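Local coordinates for class II aldolase/adducin domain protein (Pseudomonas syringae pv. phaseolicola 1448A, PDB 3OCR), which is of unconfirmed function but belongs to the class II aldolase/adducin family, whose members include metal-dependent lyases and, in the adducin branch, proteins associated with actin filaments, at residues R24-P29 against I95-T100; V36-A41 against S84-V89; S147-A152 against C213-A218; G161-G164 against S170-E173; A177-G180 against V184-L187. One frame throughout, in Å; residues are numbered along the deposited sequence.

Contact 1: R24-P29 against I95-T100; sequences RDRVSP and IVDDPT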
# COMPACT_ATOMS: atom_id res chain seq x y z
N ARG A 24 -4.14 -32.25 -21.58
CA ARG A 24 -4.52 -33.23 -20.56
C ARG A 24 -4.74 -34.63 -21.17
O ARG A 24 -4.62 -35.64 -20.47
CB ARG A 24 -5.76 -32.78 -19.77
CG ARG A 24 -6.11 -33.69 -18.58
CD ARG A 24 -7.33 -33.23 -17.79
NE ARG A 24 -7.56 -34.11 -16.64
CZ ARG A 24 -8.24 -33.77 -15.54
NH1 ARG A 24 -8.75 -32.55 -15.41
NH2 ARG A 24 -8.39 -34.64 -14.56
N ASP A 25 -5.03 -34.68 -22.47
CA ASP A 25 -5.24 -35.95 -23.17
C ASP A 25 -3.97 -36.78 -23.33
O ASP A 25 -4.04 -38.00 -23.41
CB ASP A 25 -5.88 -35.71 -24.55
CG ASP A 25 -7.38 -35.41 -24.46
OD1 ASP A 25 -7.89 -35.18 -23.34
OD2 ASP A 25 -8.06 -35.39 -25.52
N ARG A 26 -2.81 -36.12 -23.36
CA ARG A 26 -1.57 -36.80 -23.73
C ARG A 26 -0.54 -36.92 -22.60
O ARG A 26 0.47 -37.60 -22.75
CB ARG A 26 -0.93 -36.15 -24.97
CG ARG A 26 -0.55 -34.67 -24.78
CD ARG A 26 0.44 -34.18 -25.83
NE ARG A 26 0.96 -32.83 -25.54
CZ ARG A 26 0.46 -31.71 -26.06
NH1 ARG A 26 -0.58 -31.75 -26.89
NH2 ARG A 26 0.99 -30.54 -25.75
N VAL A 27 -0.79 -36.24 -21.47
CA VAL A 27 0.12 -36.31 -20.32
C VAL A 27 -0.41 -37.27 -19.24
O VAL A 27 -1.60 -37.56 -19.19
CB VAL A 27 0.42 -34.89 -19.72
CG1 VAL A 27 0.94 -33.94 -20.80
CG2 VAL A 27 -0.82 -34.31 -19.02
N SER A 28 0.48 -37.77 -18.38
CA SER A 28 0.04 -38.65 -17.30
C SER A 28 -0.86 -37.88 -16.32
O SER A 28 -0.71 -36.66 -16.18
CB SER A 28 1.23 -39.28 -16.58
OG SER A 28 1.86 -38.35 -15.73
N PRO A 29 -1.80 -38.59 -15.65
CA PRO A 29 -2.62 -37.96 -14.61
C PRO A 29 -1.76 -37.32 -13.53
O PRO A 29 -2.14 -36.29 -12.98
CB PRO A 29 -3.42 -39.15 -14.05
CG PRO A 29 -3.57 -40.06 -15.21
CD PRO A 29 -2.24 -39.97 -15.93
N ILE A 95 12.96 -27.74 -24.82
CA ILE A 95 11.52 -27.98 -24.84
C ILE A 95 11.31 -29.47 -25.00
O ILE A 95 11.94 -30.09 -25.85
CB ILE A 95 10.85 -27.26 -26.04
CG1 ILE A 95 11.06 -25.74 -25.99
CG2 ILE A 95 9.38 -27.66 -26.18
CD1 ILE A 95 10.67 -25.08 -24.68
N VAL A 96 10.45 -30.04 -24.17
CA VAL A 96 9.95 -31.39 -24.41
C VAL A 96 8.52 -31.27 -24.96
O VAL A 96 8.17 -31.95 -25.91
CB VAL A 96 10.05 -32.29 -23.15
CG1 VAL A 96 9.50 -33.69 -23.43
CG2 VAL A 96 11.51 -32.38 -22.68
N ASP A 97 7.74 -30.37 -24.37
CA ASP A 97 6.35 -30.16 -24.77
C ASP A 97 5.97 -28.70 -24.51
O ASP A 97 5.79 -28.30 -23.36
CB ASP A 97 5.44 -31.09 -23.95
CG ASP A 97 4.02 -31.20 -24.53
OD1 ASP A 97 3.60 -30.32 -25.31
OD2 ASP A 97 3.33 -32.17 -24.17
N ASP A 98 5.87 -27.90 -25.57
CA ASP A 98 5.51 -26.49 -25.44
C ASP A 98 4.20 -26.20 -26.15
O ASP A 98 4.19 -25.90 -27.35
CB ASP A 98 6.60 -25.58 -26.01
CG ASP A 98 6.24 -24.10 -25.91
OD1 ASP A 98 5.23 -23.75 -25.26
OD2 ASP A 98 7.00 -23.28 -26.49
N PRO A 99 3.08 -26.25 -25.40
CA PRO A 99 1.76 -26.02 -26.01
C PRO A 99 1.56 -24.59 -26.53
O PRO A 99 0.59 -24.34 -27.23
CB PRO A 99 0.79 -26.31 -24.85
CG PRO A 99 1.57 -27.14 -23.88
CD PRO A 99 2.96 -26.58 -23.97
N THR A 100 2.47 -23.67 -26.20
CA THR A 100 2.30 -22.25 -26.60
C THR A 100 3.09 -21.84 -27.84
O THR A 100 2.74 -20.85 -28.49
CB THR A 100 2.72 -21.29 -25.47
OG1 THR A 100 4.15 -21.25 -25.37
CG2 THR A 100 2.14 -21.73 -24.13
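R26 reaches out from the weakly bonded helical turn that precedes V27 to meet D97 side-on, through NE and NH2, and this ion pair is the tight part of the contact. NE donates to OD2 of D97 over 2.8 Å in a fairly straight bond (161°) that stays within the guanidinium plane. NH2 donates to OD1 of D97 over 2.7 Å, but here the bond is more bent, at 136°, and the acceptor is tilted from the plane. Both carboxylate oxygens use their syn lone pairs. The two flat groups are 30° apart, consistent with one bond in plane and the other tilted. With two nitrogens engaged, the guanidinium cannot easily rotate about its last bonds. The side chain of R26 leaves the backbone with CG between N and the carbonyl carbon and then runs extended to NE.

Around this bridge the contact thins out. CG of P99 comes to 3.9 Å from NH2 of R26 at the guanidinium edge, and CG1 of V27 stays 4.5 Å from OD2 of D97. R26 itself lies exposed at the surface. P99 sits inside an Asx turn, in which OD1 of D98 accepts from the backbone N of T100.

V27 also rests on W32 of helix 29-47. On the other side, V96 and D97 both face K88, a classic beta bulge that ties strand 95-97 to strand 87-90. The salt bridge thus links the N-terminal helix 22-26 to a strand that is outermost in the sheet within this chain.

Contact 2: V36-A41 against S84-V89; sequences VKLAAA and SNLVKV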
# COMPACT_ATOMS: atom_id res chain seq x y z
N VAL A 36 -1.65 -28.41 -12.70
CA VAL A 36 -2.72 -27.67 -12.05
C VAL A 36 -2.18 -26.92 -10.82
O VAL A 36 -2.42 -25.72 -10.67
CB VAL A 36 -3.89 -28.60 -11.68
CG1 VAL A 36 -4.84 -27.93 -10.70
CG2 VAL A 36 -4.65 -29.05 -12.95
N LYS A 37 -1.44 -27.63 -9.97
CA LYS A 37 -0.80 -27.05 -8.76
C LYS A 37 0.18 -25.93 -9.06
O LYS A 37 0.14 -24.89 -8.40
CB LYS A 37 -0.13 -28.15 -7.91
CG LYS A 37 -1.13 -28.96 -7.07
CD LYS A 37 -0.53 -30.25 -6.50
CE LYS A 37 -1.54 -30.93 -5.54
NZ LYS A 37 -2.68 -31.60 -6.23
N LEU A 38 1.06 -26.13 -10.05
CA LEU A 38 2.04 -25.08 -10.42
C LEU A 38 1.34 -23.86 -11.03
O LEU A 38 1.71 -22.73 -10.72
CB LEU A 38 3.13 -25.63 -11.38
CG LEU A 38 4.25 -24.67 -11.73
CD1 LEU A 38 5.07 -24.32 -10.47
CD2 LEU A 38 5.17 -25.26 -12.82
N ALA A 39 0.29 -24.08 -11.85
CA ALA A 39 -0.49 -22.96 -12.37
C ALA A 39 -1.19 -22.15 -11.26
O ALA A 39 -1.19 -20.91 -11.29
CB ALA A 39 -1.56 -23.45 -13.45
N ALA A 40 -1.74 -22.85 -10.26
CA ALA A 40 -2.33 -22.20 -9.11
C ALA A 40 -1.28 -21.40 -8.38
O ALA A 40 -1.57 -20.31 -7.90
CB ALA A 40 -2.93 -23.23 -8.17
N ALA A 41 -0.07 -21.93 -8.30
CA ALA A 41 1.03 -21.22 -7.60
C ALA A 41 1.36 -19.90 -8.33
O ALA A 41 1.49 -18.85 -7.69
CB ALA A 41 2.22 -22.08 -7.49
N SER A 84 -2.79 -26.00 -18.78
CA SER A 84 -2.54 -26.28 -20.18
C SER A 84 -1.38 -25.54 -20.84
O SER A 84 -0.85 -26.03 -21.83
CB SER A 84 -3.80 -26.05 -21.02
OG SER A 84 -4.70 -27.11 -20.83
N ASN A 85 -0.97 -24.38 -20.35
CA ASN A 85 0.04 -23.63 -21.11
C ASN A 85 1.46 -23.62 -20.52
O ASN A 85 2.39 -23.02 -21.08
CB ASN A 85 -0.48 -22.23 -21.54
CG ASN A 85 -0.60 -21.22 -20.39
OD1 ASN A 85 0.10 -21.30 -19.36
ND2 ASN A 85 -1.45 -20.22 -20.60
N LEU A 86 1.62 -24.33 -19.41
CA LEU A 86 2.93 -24.48 -18.81
C LEU A 86 3.80 -25.22 -19.81
O LEU A 86 3.29 -25.96 -20.66
CB LEU A 86 2.86 -25.23 -17.49
CG LEU A 86 2.37 -24.32 -16.37
CD1 LEU A 86 1.77 -25.18 -15.30
CD2 LEU A 86 3.55 -23.47 -15.82
N VAL A 87 5.11 -24.98 -19.73
CA VAL A 87 6.01 -25.62 -20.67
C VAL A 87 6.80 -26.72 -19.96
O VAL A 87 7.36 -26.49 -18.88
CB VAL A 87 6.97 -24.61 -21.33
CG1 VAL A 87 7.77 -25.28 -22.44
CG2 VAL A 87 6.21 -23.41 -21.87
N LYS A 88 6.87 -27.89 -20.61
CA LYS A 88 7.67 -29.00 -20.11
C LYS A 88 9.03 -29.00 -20.77
O LYS A 88 9.14 -29.07 -22.01
CB LYS A 88 6.98 -30.34 -20.36
CG LYS A 88 7.74 -31.53 -19.72
CD LYS A 88 6.85 -32.76 -19.60
CE LYS A 88 6.63 -33.43 -20.94
NZ LYS A 88 5.81 -34.66 -20.77
N VAL A 89 10.06 -28.93 -19.93
CA VAL A 89 11.45 -28.88 -20.39
C VAL A 89 12.28 -29.97 -19.67
O VAL A 89 11.87 -30.47 -18.62
CB VAL A 89 12.09 -27.49 -20.17
CG1 VAL A 89 11.32 -26.40 -20.95
CG2 VAL A 89 12.17 -27.13 -18.70
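L86 pushes both of its methyl groups against helix 29-47: CD2 meets L38, while CD1 lies over both L38 and A39. Its CG stands anti to the carbonyl carbon and beside the backbone N (chi1 -78°), and chi2 of 156° then spreads the branches over two successive helix residues. CD2 meets CD2 of L38 at 3.9 Å, methyl against methyl. CD1 instead nestles against the helix backbone, 3.9 Å from the N of A39, and also lies 4.2 Å from CB of A39. The same methyl reaches CB of L38 at 4.2 Å.

L38 answers with the other common leucine shape: CG is anti to its own N (chi1 -175°), which brings CD2 to L86. The two leucines cross obliquely. The small side chain of A39 lets CD1 of L86 approach the helix closely.

Next to the strand, the backbone O of L86 accepts a hydrogen bond from NH1 of R35, and K88 forms a salt bridge with E31. All three touching residues are buried. The L38-A39-L86 patch itself is purely apolar, so it rests on van der Waals contact and exclusion of water, while R35 and E31 supply the polar ties beside it.

Contact 3: S147-A152 against C213-A218; sequences SQHSIA and CNIQIA
With chi1 of -76° and an extended chi2, I215 sends CD1 out over the imidazole of H149, while its other branch, CG2, turns to S147. H149 presents its ring because CG stands anti to the carbonyl carbon, beside the backbone N (chi1 -58°). CD1 sits 3.6 Å above the ring plane, offset toward the rim, and comes nearest to CG of H149 at 3.7 Å. The resulting CH-pi contact lies 24° off the ring normal, and the two side chains meet at about a right angle. CG2 of I215 packs against CB of S147 at 4.0 Å, so one isoleucine touches both the helix start and the ring two residues on.

S147 occupies the N-cap position of the short helix 148-151, which lies here against the long helix 199-219. Its backbone N donates to OG of S150 over 3.1 Å, and that hydroxyl also bonds to L144 and I146 in the approach to the helix.

Both helices belong to a region of the tetramer where subunits meet. NE2 of H149 bonds to OD2 of D52 of the second subunit, and the ring also meets H129 of that subunit with planes nearly perpendicular. Within its own chain, Y211 stacks edge-to-face with H149. I134 of the second subunit packs on both H149 and I215.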
# COMPACT_ATOMS: atom_id res chain seq x y z
N SER A 147 10.37 -11.31 15.11
CA SER A 147 8.94 -11.60 15.05
C SER A 147 8.74 -13.11 15.06
O SER A 147 9.63 -13.86 14.68
CB SER A 147 8.31 -10.99 13.79
OG SER A 147 8.75 -11.66 12.59
N GLN A 148 7.57 -13.57 15.49
CA GLN A 148 7.28 -15.01 15.41
C GLN A 148 7.52 -15.55 14.00
O GLN A 148 8.05 -16.66 13.81
CB GLN A 148 5.85 -15.28 15.82
CG GLN A 148 5.48 -16.75 15.77
CD GLN A 148 4.30 -17.07 16.65
OE1 GLN A 148 3.19 -17.34 16.15
NE2 GLN A 148 4.51 -17.01 17.97
N HIS A 149 7.13 -14.77 13.01
CA HIS A 149 7.23 -15.15 11.60
C HIS A 149 8.68 -15.32 11.12
O HIS A 149 8.99 -16.28 10.41
CB HIS A 149 6.47 -14.13 10.75
CG HIS A 149 5.03 -14.02 11.13
ND1 HIS A 149 4.62 -13.46 12.32
CD2 HIS A 149 3.90 -14.44 10.50
CE1 HIS A 149 3.30 -13.52 12.40
NE2 HIS A 149 2.84 -14.10 11.31
N SER A 150 9.56 -14.39 11.50
CA SER A 150 10.96 -14.51 11.12
C SER A 150 11.71 -15.56 11.96
O SER A 150 12.59 -16.24 11.43
CB SER A 150 11.68 -13.16 11.23
OG SER A 150 11.60 -12.65 12.54
N ILE A 151 11.37 -15.65 13.25
CA ILE A 151 12.08 -16.54 14.20
C ILE A 151 11.83 -17.99 13.81
O ILE A 151 12.71 -18.85 13.96
CB ILE A 151 11.68 -16.22 15.69
CG1 ILE A 151 12.17 -14.84 16.09
CG2 ILE A 151 12.20 -17.27 16.70
CD1 ILE A 151 11.48 -14.26 17.38
N ALA A 152 10.65 -18.27 13.25
CA ALA A 152 10.34 -19.58 12.72
C ALA A 152 11.31 -20.06 11.60
O ALA A 152 11.47 -21.26 11.38
CB ALA A 152 8.86 -19.60 12.21
N CYS A 213 9.39 -10.88 5.79
CA CYS A 213 10.05 -9.70 5.24
C CYS A 213 9.20 -8.44 5.31
O CYS A 213 9.73 -7.41 5.66
CB CYS A 213 10.57 -9.91 3.81
SG CYS A 213 11.77 -11.25 3.62
N ASN A 214 7.90 -8.50 4.95
CA ASN A 214 7.02 -7.34 5.11
C ASN A 214 7.13 -6.72 6.52
O ASN A 214 7.18 -5.49 6.71
CB ASN A 214 5.54 -7.74 4.95
CG ASN A 214 5.18 -8.31 3.58
OD1 ASN A 214 4.26 -9.15 3.49
ND2 ASN A 214 5.80 -7.81 2.51
N ILE A 215 7.10 -7.59 7.51
CA ILE A 215 7.03 -7.21 8.87
C ILE A 215 8.39 -6.57 9.22
O ILE A 215 8.44 -5.57 9.93
CB ILE A 215 6.81 -8.46 9.79
CG1 ILE A 215 5.37 -8.96 9.74
CG2 ILE A 215 7.22 -8.13 11.23
CD1 ILE A 215 5.25 -10.44 10.16
N GLN A 216 9.47 -7.13 8.71
CA GLN A 216 10.84 -6.61 9.08
C GLN A 216 11.05 -5.15 8.63
O GLN A 216 11.65 -4.33 9.35
CB GLN A 216 11.94 -7.41 8.42
CG GLN A 216 13.41 -6.84 8.81
CD GLN A 216 14.51 -7.85 8.53
OE1 GLN A 216 14.39 -9.03 8.86
NE2 GLN A 216 15.59 -7.40 7.91
N ILE A 217 10.60 -4.87 7.41
CA ILE A 217 10.78 -3.56 6.80
C ILE A 217 10.04 -2.51 7.65
O ILE A 217 10.60 -1.47 7.96
CB ILE A 217 10.29 -3.54 5.32
CG1 ILE A 217 11.15 -4.45 4.43
CG2 ILE A 217 10.32 -2.08 4.72
CD1 ILE A 217 12.67 -4.35 4.69
N ALA A 218 8.81 -2.83 8.07
CA ALA A 218 8.05 -1.95 9.01
C ALA A 218 8.75 -1.82 10.38
O ALA A 218 8.98 -0.69 10.88
CB ALA A 218 6.63 -2.46 9.19

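Contact 4: G161-G164 against S170-E173; sequences GYEG and SERE
Segment 161-164 belongs to the loop between strand 157-160 and helix 169-179, the first connection of a beta-alpha-beta unit, and runs past the first turns of that helix, its E163 and the helical E171 lying 7.2 Å apart at their CA atoms. Two extended glutamates come from opposite directions and lie alongside each other. CG of E163 is anti to the carbonyl carbon (chi1 -54°), whereas CG of E171 is anti to the backbone N (chi1 -166°), both chains then running straight. OE2 of E163 touches CG of E171 at 3.3 Å, and the E171 carboxylate lies over the E163 stem, its CD 3.5 Å from CB of E163. The carboxylate planes are 23° apart and stacked, yet their charged ends are displaced, with OE2 of E163 4.4 Å from OE2 of E171.

A water joins the segments: it accepts from the N of E163 at 2.8 Å, and donates both to the O of G164 at 3.0 Å and to OE2 of E171 at 2.6 Å. G164 follows at positive phi, and its N lies over the centre of the Y162 ring. E163 O bonds to K237 of the third subunit.

Each carboxylate has a partner outside the pair, E163 OE1 in a salt bridge with R174 and E171 OE2 in a hydrogen bond with H160. These partners probably offset the repulsion expected between two acids. The loop is held to the helix by the E163-R174 salt bridge, by each carboxylate packing on the other's methylenes, and by the water that links the N-H of E163 to E171.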
# COMPACT_ATOMS: atom_id res chain seq x y z
N GLY A 161 25.76 -14.71 -1.82
CA GLY A 161 26.30 -13.43 -2.29
C GLY A 161 26.02 -13.15 -3.77
O GLY A 161 26.10 -14.06 -4.58
N TYR A 162 25.70 -11.90 -4.10
CA TYR A 162 25.31 -11.52 -5.45
C TYR A 162 26.49 -11.54 -6.43
O TYR A 162 27.56 -10.97 -6.15
CB TYR A 162 24.67 -10.13 -5.47
CG TYR A 162 23.99 -9.81 -6.80
CD1 TYR A 162 22.98 -10.63 -7.31
CD2 TYR A 162 24.40 -8.70 -7.58
CE1 TYR A 162 22.36 -10.35 -8.55
CE2 TYR A 162 23.80 -8.42 -8.81
CZ TYR A 162 22.77 -9.24 -9.28
OH TYR A 162 22.22 -8.95 -10.51
N GLU A 163 26.28 -12.16 -7.58
CA GLU A 163 27.36 -12.23 -8.59
C GLU A 163 26.97 -11.71 -9.99
O GLU A 163 27.78 -11.74 -10.89
CB GLU A 163 27.95 -13.64 -8.66
CG GLU A 163 28.42 -14.18 -7.30
CD GLU A 163 29.20 -15.48 -7.43
OE1 GLU A 163 30.00 -15.60 -8.39
OE2 GLU A 163 29.02 -16.37 -6.57
N GLY A 164 25.75 -11.23 -10.15
CA GLY A 164 25.33 -10.63 -11.41
C GLY A 164 24.10 -11.34 -11.91
O GLY A 164 23.52 -12.15 -11.20
N SER A 170 30.92 -21.27 -12.32
CA SER A 170 31.57 -20.93 -11.06
C SER A 170 30.53 -20.54 -10.00
O SER A 170 30.57 -21.03 -8.87
CB SER A 170 32.56 -19.78 -11.29
OG SER A 170 33.73 -19.95 -10.51
N GLU A 171 29.58 -19.67 -10.37
CA GLU A 171 28.49 -19.30 -9.47
C GLU A 171 27.49 -20.43 -9.21
O GLU A 171 27.01 -20.55 -8.09
CB GLU A 171 27.75 -18.04 -9.92
CG GLU A 171 26.84 -17.48 -8.79
CD GLU A 171 25.88 -16.40 -9.24
OE1 GLU A 171 25.96 -15.94 -10.41
OE2 GLU A 171 25.02 -16.01 -8.39
N ARG A 172 27.15 -21.22 -10.24
CA ARG A 172 26.25 -22.37 -10.06
C ARG A 172 26.75 -23.29 -8.93
O ARG A 172 25.97 -23.75 -8.11
CB ARG A 172 26.16 -23.22 -11.32
CG ARG A 172 25.07 -22.90 -12.34
CD ARG A 172 25.24 -23.93 -13.50
NE ARG A 172 24.67 -23.53 -14.79
CZ ARG A 172 25.34 -22.90 -15.75
NH1 ARG A 172 26.61 -22.55 -15.59
NH2 ARG A 172 24.73 -22.59 -16.89
N GLU A 173 28.05 -23.55 -8.92
CA GLU A 173 28.67 -24.39 -7.89
C GLU A 173 28.47 -23.78 -6.50
O GLU A 173 28.07 -24.47 -5.57
CB GLU A 173 30.17 -24.60 -8.16
CG GLU A 173 30.53 -25.20 -9.52
CD GLU A 173 31.96 -24.83 -10.00
OE1 GLU A 173 32.65 -24.02 -9.34
OE2 GLU A 173 32.39 -25.35 -11.05
O HOH W 1 24.19 -13.58 -8.68

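Contact 5: A177-G180 against V184-L187; sequences ADLG and VMIL
D178 opens the contact with its CB, which lies 4.1 Å from SE of M185, a selenomethionine. Its carboxylate is engaged away from M185: OD2 bonds to ND1 of H160, a residue of strand 157-160.

L179 comes next and does most of the packing. The selenium of M185 sits against its backbone as well as its side chain, 3.8 Å from N and 4.0 Å from CB of L179. Further out, CD1 of L179 meets CE of M185 at 4.0 Å and CB of M185 at 4.1 Å. The same methyl also approaches the backbone O of V184, at 4.3 Å. L179 has CG anti to its own N (chi1 -178°), which carries CD1 toward M185. M185 bends at chi3 (40°); the bend turns CE back against CB and CD1 of L179, so that the two side chains cross at about a right angle and the methyl and selenium both find the leucine. G180 then takes positive phi, leaving the helix as the chain turns toward the strand.

The pair closes one half of a beta-alpha-beta unit made of strand 157-160, helix 169-179 and strand 184-187, in which the helix packs on two parallel neighbours of the sheet. M185 also touches A158 and H160 on strand 157-160 and L175 one turn back along the helix. Strand 184-187 bonds to A158 and H160 on one side, and through M185 to L193 of the antiparallel strand 191-196 on the other. V184, whose CB points away from the helix, packs against Q205 and L209 of helix 199-219.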
# COMPACT_ATOMS: atom_id res chain seq x y z
N ALA A 177 26.47 -25.09 -3.15
CA ALA A 177 27.22 -25.16 -1.90
C ALA A 177 26.59 -24.31 -0.80
O ALA A 177 26.47 -24.76 0.34
CB ALA A 177 28.69 -24.78 -2.12
N ASP A 178 26.17 -23.09 -1.15
CA ASP A 178 25.50 -22.19 -0.21
C ASP A 178 24.17 -22.76 0.30
O ASP A 178 23.89 -22.71 1.48
CB ASP A 178 25.27 -20.82 -0.85
CG ASP A 178 26.55 -20.03 -1.09
OD1 ASP A 178 27.58 -20.24 -0.40
OD2 ASP A 178 26.54 -19.19 -2.01
N LEU A 179 23.34 -23.29 -0.60
CA LEU A 179 22.07 -23.87 -0.17
C LEU A 179 22.26 -25.06 0.77
O LEU A 179 21.54 -25.19 1.79
CB LEU A 179 21.26 -24.28 -1.40
CG LEU A 179 19.88 -24.87 -1.12
CD1 LEU A 179 18.96 -23.78 -0.56
CD2 LEU A 179 19.31 -25.44 -2.40
N GLY A 180 23.24 -25.92 0.45
CA GLY A 180 23.52 -27.13 1.25
C GLY A 180 22.25 -27.96 1.36
O GLY A 180 21.57 -28.21 0.36
N VAL A 184 15.40 -23.03 1.85
CA VAL A 184 15.08 -21.59 1.81
C VAL A 184 16.40 -20.84 1.67
O VAL A 184 17.34 -21.13 2.42
CB VAL A 184 14.41 -21.11 3.10
CG1 VAL A 184 14.07 -19.62 2.99
CG2 VAL A 184 13.14 -21.93 3.44
N MSE A 185 16.46 -19.90 0.72
CA MSE A 185 17.67 -19.12 0.48
C MSE A 185 17.35 -17.65 0.23
O MSE A 185 16.38 -17.28 -0.48
CB MSE A 185 18.49 -19.68 -0.68
CG MSE A 185 19.96 -19.10 -0.76
SE MSE A 185 21.24 -20.29 -1.66
CE MSE A 185 19.91 -20.78 -3.03
N ILE A 186 18.18 -16.80 0.80
CA ILE A 186 18.09 -15.41 0.47
C ILE A 186 19.23 -15.13 -0.51
O ILE A 186 20.43 -15.30 -0.20
CB ILE A 186 18.07 -14.50 1.75
CG1 ILE A 186 16.74 -14.70 2.49
CG2 ILE A 186 18.28 -13.03 1.39
CD1 ILE A 186 16.63 -13.94 3.86
N LEU A 187 18.85 -14.73 -1.70
CA LEU A 187 19.82 -14.36 -2.72
C LEU A 187 20.12 -12.88 -2.49
O LEU A 187 19.31 -12.02 -2.81
CB LEU A 187 19.23 -14.62 -4.13
CG LEU A 187 18.73 -16.04 -4.38
CD1 LEU A 187 17.78 -16.07 -5.57
CD2 LEU A 187 19.89 -17.04 -4.58

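Contacts 1 and 2 lie close together, with centres 10 Å apart, and are joined through the sheet: V96 N bonds to K88 O at 2.7 Å, and P99 CG packs on S84 O. Contact 2 is nested inside the chain loop that contact 1 closes. Contacts 4 and 5 both use helix 169-179, their centres 11 Å apart, and H160 ties them, its two ring nitrogens bonding to E171 and D178. Contact 3, on the opposite side of the chain centre from contact 1 and about 40 Å from it between centres, comes within about 6 Å of contact 5 at the nearest atoms. Contacts 3 and 4 reach other subunits.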